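Alpha/beta hydrolase (Legionella pneumophila subsp. pneumophila str. Philadelphia 1, PDB 4EZI) is of unknown function but has the alpha/beta-hydrolase fold and may act as a lipase on triacylglycerols. Local coordinates at residues Y101-A104 with Y105-A109; G15-R19 with E20-I24; S92-E96 with K97-Y101. One frame throughout, in Å; residues are numbered along the deposited sequence.

Interaction 1 of 3, residues Y101-A104 with Y105-A109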
# COMPACT_ATOMS: atom_id res chain seq x y z
N TYR A 101 8.36 9.05 4.46
CA TYR A 101 7.04 8.80 5.05
C TYR A 101 7.00 9.24 6.49
O TYR A 101 6.07 9.92 6.92
CB TYR A 101 6.60 7.34 4.89
CG TYR A 101 6.80 6.88 3.47
CD1 TYR A 101 5.96 7.31 2.48
CD2 TYR A 101 7.88 6.08 3.12
CE1 TYR A 101 6.19 6.99 1.12
CE2 TYR A 101 8.13 5.76 1.80
CZ TYR A 101 7.29 6.20 0.81
OH TYR A 101 7.57 5.87 -0.50
N LEU A 102 8.04 8.91 7.24
CA LEU A 102 8.16 9.38 8.62
C LEU A 102 8.27 10.90 8.71
O LEU A 102 7.61 11.54 9.53
CB LEU A 102 9.38 8.76 9.30
CG LEU A 102 9.37 7.25 9.45
CD1 LEU A 102 10.62 6.85 10.22
CD2 LEU A 102 8.11 6.76 10.19
N ALA A 103 9.08 11.47 7.82
CA ALA A 103 9.33 12.90 7.84
C ALA A 103 8.05 13.69 7.57
O ALA A 103 7.75 14.67 8.25
CB ALA A 103 10.43 13.25 6.86
N ALA A 104 7.31 13.26 6.55
CA ALA A 104 6.11 13.99 6.15
C ALA A 104 4.98 13.82 7.17
O ALA A 104 4.38 14.79 7.60
CB ALA A 104 5.69 13.53 4.74
N TYR A 105 4.68 12.58 7.51
CA TYR A 105 3.53 12.28 8.36
C TYR A 105 3.78 12.44 9.84
O TYR A 105 2.84 12.75 10.59
CB TYR A 105 3.02 10.87 8.08
CG TYR A 105 2.31 10.69 6.77
CD1 TYR A 105 1.11 11.32 6.53
CD2 TYR A 105 2.82 9.88 5.75
CE1 TYR A 105 0.42 11.17 5.33
CE2 TYR A 105 2.16 9.72 4.54
CZ TYR A 105 0.96 10.36 4.33
OH TYR A 105 0.23 10.20 3.17
N GLY A 106 5.01 12.17 10.26
CA GLY A 106 5.39 12.17 11.66
C GLY A 106 6.10 13.44 12.06
O GLY A 106 5.54 14.26 12.82
N ASN A 107 7.32 13.65 11.56
CA ASN A 107 8.08 14.82 11.99
C ASN A 107 7.42 16.13 11.64
O ASN A 107 7.52 17.08 12.41
CB ASN A 107 9.51 14.81 11.47
CG ASN A 107 10.26 13.55 11.81
OD1 ASN A 107 10.11 12.56 11.12
ND2 ASN A 107 11.11 13.60 12.83
N SER A 108 6.77 16.20 10.48
CA SER A 108 6.07 17.41 10.06
C SER A 108 4.61 17.39 10.53
O SER A 108 4.22 18.24 11.34
CB SER A 108 6.16 17.62 8.54
OG SER A 108 5.41 18.76 8.17
N ALA A 109 3.81 16.45 10.03
CA ALA A 109 2.36 16.53 10.30
C ALA A 109 2.01 16.24 11.75
O ALA A 109 0.95 16.63 12.20
CB ALA A 109 1.58 15.61 9.34
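Y105 meets the turn before it through backbone and ring alike: its N-H reaches Y101 O (Y105 N to Y101 O 3.1 Å, N-H...O angle 162°), and its ring brings an edge to the same oxygen, with CD2 of Y105 3.5 Å from Y101 O. CG of Y105 is anti to its own carbonyl carbon (chi1 -73°), which brings the ring against L359, V363 and F366 of helix 355-370. G106 follows, and here the spacing changes. L102 O takes two donors, G106 N at 2.8 Å and N107 N at 2.9 Å, the first of them more bent at 138°. Having no CB, G106 can press its backbone this close to L102 O, where a CB would collide. N107 sends its side chain back along the helix, and its OD1 rests 3.4 Å from CA of A103. The same OD1 stands only 3.1 Å from L102 O, an approach of two acceptors that gains nothing by itself. It is probably tolerated because ND2 of N107 donates to Y39 O and F17 O, which fixes how the amide is turned. S108 N bonds to A103 O at 2.9 Å, and the OG of S108 is held by T36 O. Last, A109 N donates to A104 O at 3.0 Å. The small side chains of A103, A104 and A109 suit this buried stretch, A103 lying against A22 and L26. From N107 onward each N-H reaches back five residues, as in a pi-type turn, so the alpha helix of the unit strand 74-80, helix 99-108, strand 112-116 widens at its C-terminal end. The extra donor on L102 O marks the switch from four-residue to five-residue spacing, and the N-H groups of the wider turn still find carbonyl partners.

Interaction 2 of 3, residues G15-R19 with E20-I24; sequences GEFSR and ETAEI
F17 lays its ring obliquely against the first turn of the helix that follows, CE1 lying 3.6 Å from the methyl CG2 of T21 and CE2 3.9 Å from CB of A22. Its CG is anti to the backbone N (chi1 -172°), which carries the ring inward off strand 8-17 to lie against that turn. There it also meets Y99 edge-to-face, and an aromatic ring suits a place walled by methyl groups and another ring. S18 is the N-cap residue, and its hydroxyl is turned back over the open helix start: OG of S18 is 3.0 Å from OG1 of T21. Water 1 bridges the same two residues, accepting from S18 N and lying 2.7 Å from T21 OG1. S18 O accepts from A22 N at 3.0 Å in the first helical bond; the small side chain of A22 lets N107 pack closely against it. R19 continues the pattern, its O receiving E23 N at 2.9 Å, while D40 takes its backbone N-H. E20 bends at chi2 (77°) so that OE1 folds back beside CB of S18. Two short hydroxyl side chains and a water thus serve a polar helix start, while F17 packs its ring on the buried side; the acidic E20, in the first turn, would probably interact favourably with the helix dipole.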
# COMPACT_ATOMS: atom_id res chain seq x y z
N GLY A 15 15.15 3.24 18.47
CA GLY A 15 15.78 4.52 18.62
C GLY A 15 14.91 5.62 18.05
O GLY A 15 13.72 5.44 17.75
N GLU A 16 15.51 6.80 17.94
CA GLU A 16 14.81 7.98 17.48
C GLU A 16 15.02 8.29 16.00
O GLU A 16 15.93 7.74 15.35
CB GLU A 16 15.16 9.17 18.34
CG GLU A 16 14.72 8.92 19.80
CD GLU A 16 14.81 10.15 20.66
OE1 GLU A 16 15.35 11.20 20.20
OE2 GLU A 16 14.36 10.06 21.84
N PHE A 17 14.13 9.13 15.49
CA PHE A 17 14.23 9.67 14.16
C PHE A 17 14.05 11.18 14.30
O PHE A 17 12.95 11.68 14.54
CB PHE A 17 13.16 9.06 13.26
CG PHE A 17 13.30 9.42 11.82
CD1 PHE A 17 14.32 8.89 11.05
CD2 PHE A 17 12.42 10.31 11.22
CE1 PHE A 17 14.45 9.25 9.71
CE2 PHE A 17 12.56 10.67 9.90
CZ PHE A 17 13.58 10.13 9.15
N SER A 18 15.16 11.90 14.21
CA SER A 18 15.21 13.30 14.56
C SER A 18 14.65 14.23 13.50
O SER A 18 14.60 13.91 12.32
CB SER A 18 16.65 13.71 14.87
OG SER A 18 17.35 13.87 13.65
N ARG A 19 14.29 15.43 13.95
CA ARG A 19 13.91 16.55 13.09
C ARG A 19 14.92 16.79 12.00
O ARG A 19 14.61 17.06 10.86
CB ARG A 19 13.84 17.84 13.93
CG ARG A 19 12.70 17.85 14.95
CD ARG A 19 12.87 18.94 15.97
NE ARG A 19 12.46 20.20 15.39
CZ ARG A 19 11.66 21.07 16.00
NH1 ARG A 19 11.21 20.79 17.22
NH2 ARG A 19 11.32 22.20 15.40
N GLU A 20 16.18 16.73 12.41
CA GLU A 20 17.27 17.04 11.49
C GLU A 20 17.40 16.00 10.37
O GLU A 20 17.54 16.34 9.19
CB GLU A 20 18.60 17.14 12.25
CG GLU A 20 18.73 18.35 13.17
CD GLU A 20 18.00 18.27 14.51
OE1 GLU A 20 17.57 17.18 14.96
OE2 GLU A 20 17.85 19.36 15.14
N THR A 21 17.29 14.73 10.74
CA THR A 21 17.30 13.63 9.76
C THR A 21 16.08 13.73 8.82
O THR A 21 16.20 13.56 7.60
CB THR A 21 17.34 12.27 10.47
OG1 THR A 21 18.44 12.26 11.39
CG2 THR A 21 17.46 11.13 9.51
N ALA A 22 14.93 14.08 9.39
CA ALA A 22 13.71 14.27 8.62
C ALA A 22 13.86 15.39 7.61
O ALA A 22 13.45 15.25 6.46
CB ALA A 22 12.51 14.52 9.57
N GLU A 23 14.43 16.52 8.04
CA GLU A 23 14.61 17.67 7.16
C GLU A 23 15.48 17.32 5.96
O GLU A 23 15.18 17.69 4.83
CB GLU A 23 15.22 18.84 7.93
CG GLU A 23 15.34 20.11 7.10
CD GLU A 23 15.48 21.36 7.95
OE1 GLU A 23 15.36 21.26 9.20
OE2 GLU A 23 15.71 22.45 7.37
N ILE A 24 16.55 16.58 6.19
CA ILE A 24 17.43 16.13 5.10
C ILE A 24 16.67 15.26 4.12
O ILE A 24 16.82 15.41 2.91
CB ILE A 24 18.64 15.36 5.68
CG1 ILE A 24 19.56 16.35 6.43
CG2 ILE A 24 19.43 14.61 4.60
CD1 ILE A 24 20.53 15.72 7.41
O HOH W 1 17.68 10.70 13.52

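Interaction 3 of 3, residues S92-E96 with K97-Y101; sequences SRNNE and KNYIY
N94 and N98 are joined by a side-chain bond in which ND2 of N98 donates to OD1 of N94 at 2.9 Å and nearly straight, at 171°. The acceptor lies in the plane of the N98 amide, whereas the two amide planes stand almost perpendicular. N94 takes up positive phi and psi angles, a backbone shape asparagine accepts readily, and with CG anti to its backbone N (chi1 -166°) its amide is turned toward N98.

Backbone bonds then wind the chain into the helix. N98 N donates to N95 O at 2.8 Å, with a weak second bond to OD1 of N95, and Y99 N donates to E96 O at 3.2 Å. In both main-chain bonds the donor stands above the carbonyl plane, an off-plane approach that goes with these short i to i+3 turns. Water 2 is inserted between I100 N and E96 O, in place of a direct i to i+4 bond: it accepts from I100 N at 3.0 Å and donates to E96 O at 2.8 Å.

Aromatic packing supplies the third element. CA of E96 sits over the centre of the Y99 ring, 3.7 Å from its centroid and 9° off the normal, a CH-pi contact, and CG of E96 lies alongside, 3.9 Å from CE2 of Y99. The ring's edge faces N94 O.

The charged end of K97 has its partner outside the turn: in the conformer given, NZ forms a salt bridge to D89, which also receives ND2 of N95. The carboxylate of D89, bound by both, probably makes up for the closeness of these two donors. Three asparagines contribute much of the hydrogen bonding that leads into helix 99-108, and the tyrosine is pinned against the backbone, so that the turn is defined by side chains and water as well as by its few main-chain bonds.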
# COMPACT_ATOMS: atom_id res chain seq x y z
N SER A 92 9.42 -1.70 8.73
CA SER A 92 9.98 -2.09 10.02
C SER A 92 11.50 -2.02 10.05
O SER A 92 12.08 -2.01 11.14
CB SER A 92 9.55 -3.50 10.41
OG SER A 92 10.06 -4.48 9.53
N ARG A 93 12.15 -1.98 8.88
CA ARG A 93 13.60 -1.80 8.82
C ARG A 93 14.03 -0.34 8.80
O ARG A 93 15.20 -0.04 8.99
CB ARG A 93 14.22 -2.54 7.62
CG ARG A 93 14.34 -4.04 7.79
CD ARG A 93 13.03 -4.78 7.79
NE ARG A 93 13.28 -6.22 7.87
CZ ARG A 93 12.79 -7.05 8.77
NH1 ARG A 93 11.89 -6.68 9.65
NH2 ARG A 93 13.15 -8.32 8.71
N ASN A 94 13.08 0.56 8.52
CA ASN A 94 13.36 1.98 8.39
C ASN A 94 14.69 2.31 7.71
O ASN A 94 15.54 2.99 8.29
CB ASN A 94 13.23 2.74 9.71
CG ASN A 94 13.18 4.25 9.48
OD1 ASN A 94 12.48 4.70 8.57
ND2 ASN A 94 13.89 5.01 10.30
N ASN A 95 14.81 1.91 6.45
CA ASN A 95 15.94 2.32 5.66
C ASN A 95 15.70 3.74 5.12
O ASN A 95 14.65 4.35 5.32
CB ASN A 95 16.26 1.31 4.57
CG ASN A 95 15.18 1.15 3.54
OD1 ASN A 95 14.44 2.09 3.25
ND2 ASN A 95 15.09 -0.03 2.97
N GLU A 96 16.72 4.30 4.47
CA GLU A 96 16.64 5.70 4.05
C GLU A 96 15.46 5.94 3.08
O GLU A 96 14.95 7.05 3.03
CB GLU A 96 17.94 6.18 3.40
CG GLU A 96 19.14 6.37 4.31
CD GLU A 96 20.39 6.87 3.52
OE1 GLU A 96 20.28 7.14 2.30
OE2 GLU A 96 21.48 7.01 4.13
N LYS A 97 15.08 4.93 2.30
CA LYS A 97 13.93 5.05 1.41
C LYS A 97 12.60 5.19 2.18
O LYS A 97 11.63 5.73 1.66
CB LYS A 97 13.88 3.87 0.44
CG LYS A 97 15.08 3.86 -0.50
CD LYS A 97 14.99 2.69 -1.51
CE LYS A 97 14.53 1.38 -0.87
NZ LYS A 97 15.62 0.48 -0.37
N ASN A 98 12.56 4.75 3.43
CA ASN A 98 11.37 4.90 4.27
C ASN A 98 11.29 6.27 4.93
O ASN A 98 10.24 6.65 5.45
CB ASN A 98 11.39 3.87 5.40
CG ASN A 98 10.06 3.67 6.04
OD1 ASN A 98 9.10 3.31 5.37
ND2 ASN A 98 9.98 3.90 7.36
N TYR A 99 12.39 7.03 4.94
CA TYR A 99 12.46 8.23 5.74
C TYR A 99 11.39 9.25 5.35
O TYR A 99 10.86 9.95 6.21
CB TYR A 99 13.82 8.90 5.62
CG TYR A 99 14.98 8.26 6.36
CD1 TYR A 99 14.87 7.03 7.02
CD2 TYR A 99 16.21 8.89 6.40
CE1 TYR A 99 15.94 6.51 7.70
CE2 TYR A 99 17.27 8.38 7.08
CZ TYR A 99 17.13 7.18 7.73
OH TYR A 99 18.20 6.67 8.45
N ILE A 100 11.11 9.38 4.05
CA ILE A 100 10.20 10.42 3.62
C ILE A 100 8.80 10.28 4.25
O ILE A 100 8.14 11.28 4.52
CB ILE A 100 10.11 10.48 2.07
CG1 ILE A 100 9.50 11.77 1.60
CG2 ILE A 100 9.42 9.25 1.49
CD1 ILE A 100 10.37 13.01 1.88
N TYR A 101 8.36 9.05 4.46
CA TYR A 101 7.04 8.80 5.05
C TYR A 101 7.00 9.24 6.49
O TYR A 101 6.07 9.92 6.92
CB TYR A 101 6.60 7.34 4.89
CG TYR A 101 6.80 6.88 3.47
CD1 TYR A 101 5.96 7.31 2.48
CD2 TYR A 101 7.88 6.08 3.12
CE1 TYR A 101 6.19 6.99 1.12
CE2 TYR A 101 8.13 5.76 1.80
CZ TYR A 101 7.29 6.20 0.81
OH TYR A 101 7.57 5.87 -0.50
O HOH W 2 13.07 8.74 1.86

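The three contacts lie on one side of the chain's centre, their centres about 10 to 11 Å apart. Interaction 2 comes first along the chain, where edge strand 8-17 of the sheet passes into helix 19-27. Interaction 3 follows in the loop after strand 74-80 and runs into helix 99-108, and interaction 1 takes over at the shared Y101 and finishes that helix. Interaction 2 touches both others, F17 and T21 meeting Y99, and A22 meeting A103 and N107. L102 and N94 link interactions 1 and 3. The N-terminal strand-helix element is thereby fastened along the helix of a beta-alpha-beta unit in the alpha/beta-hydrolase core.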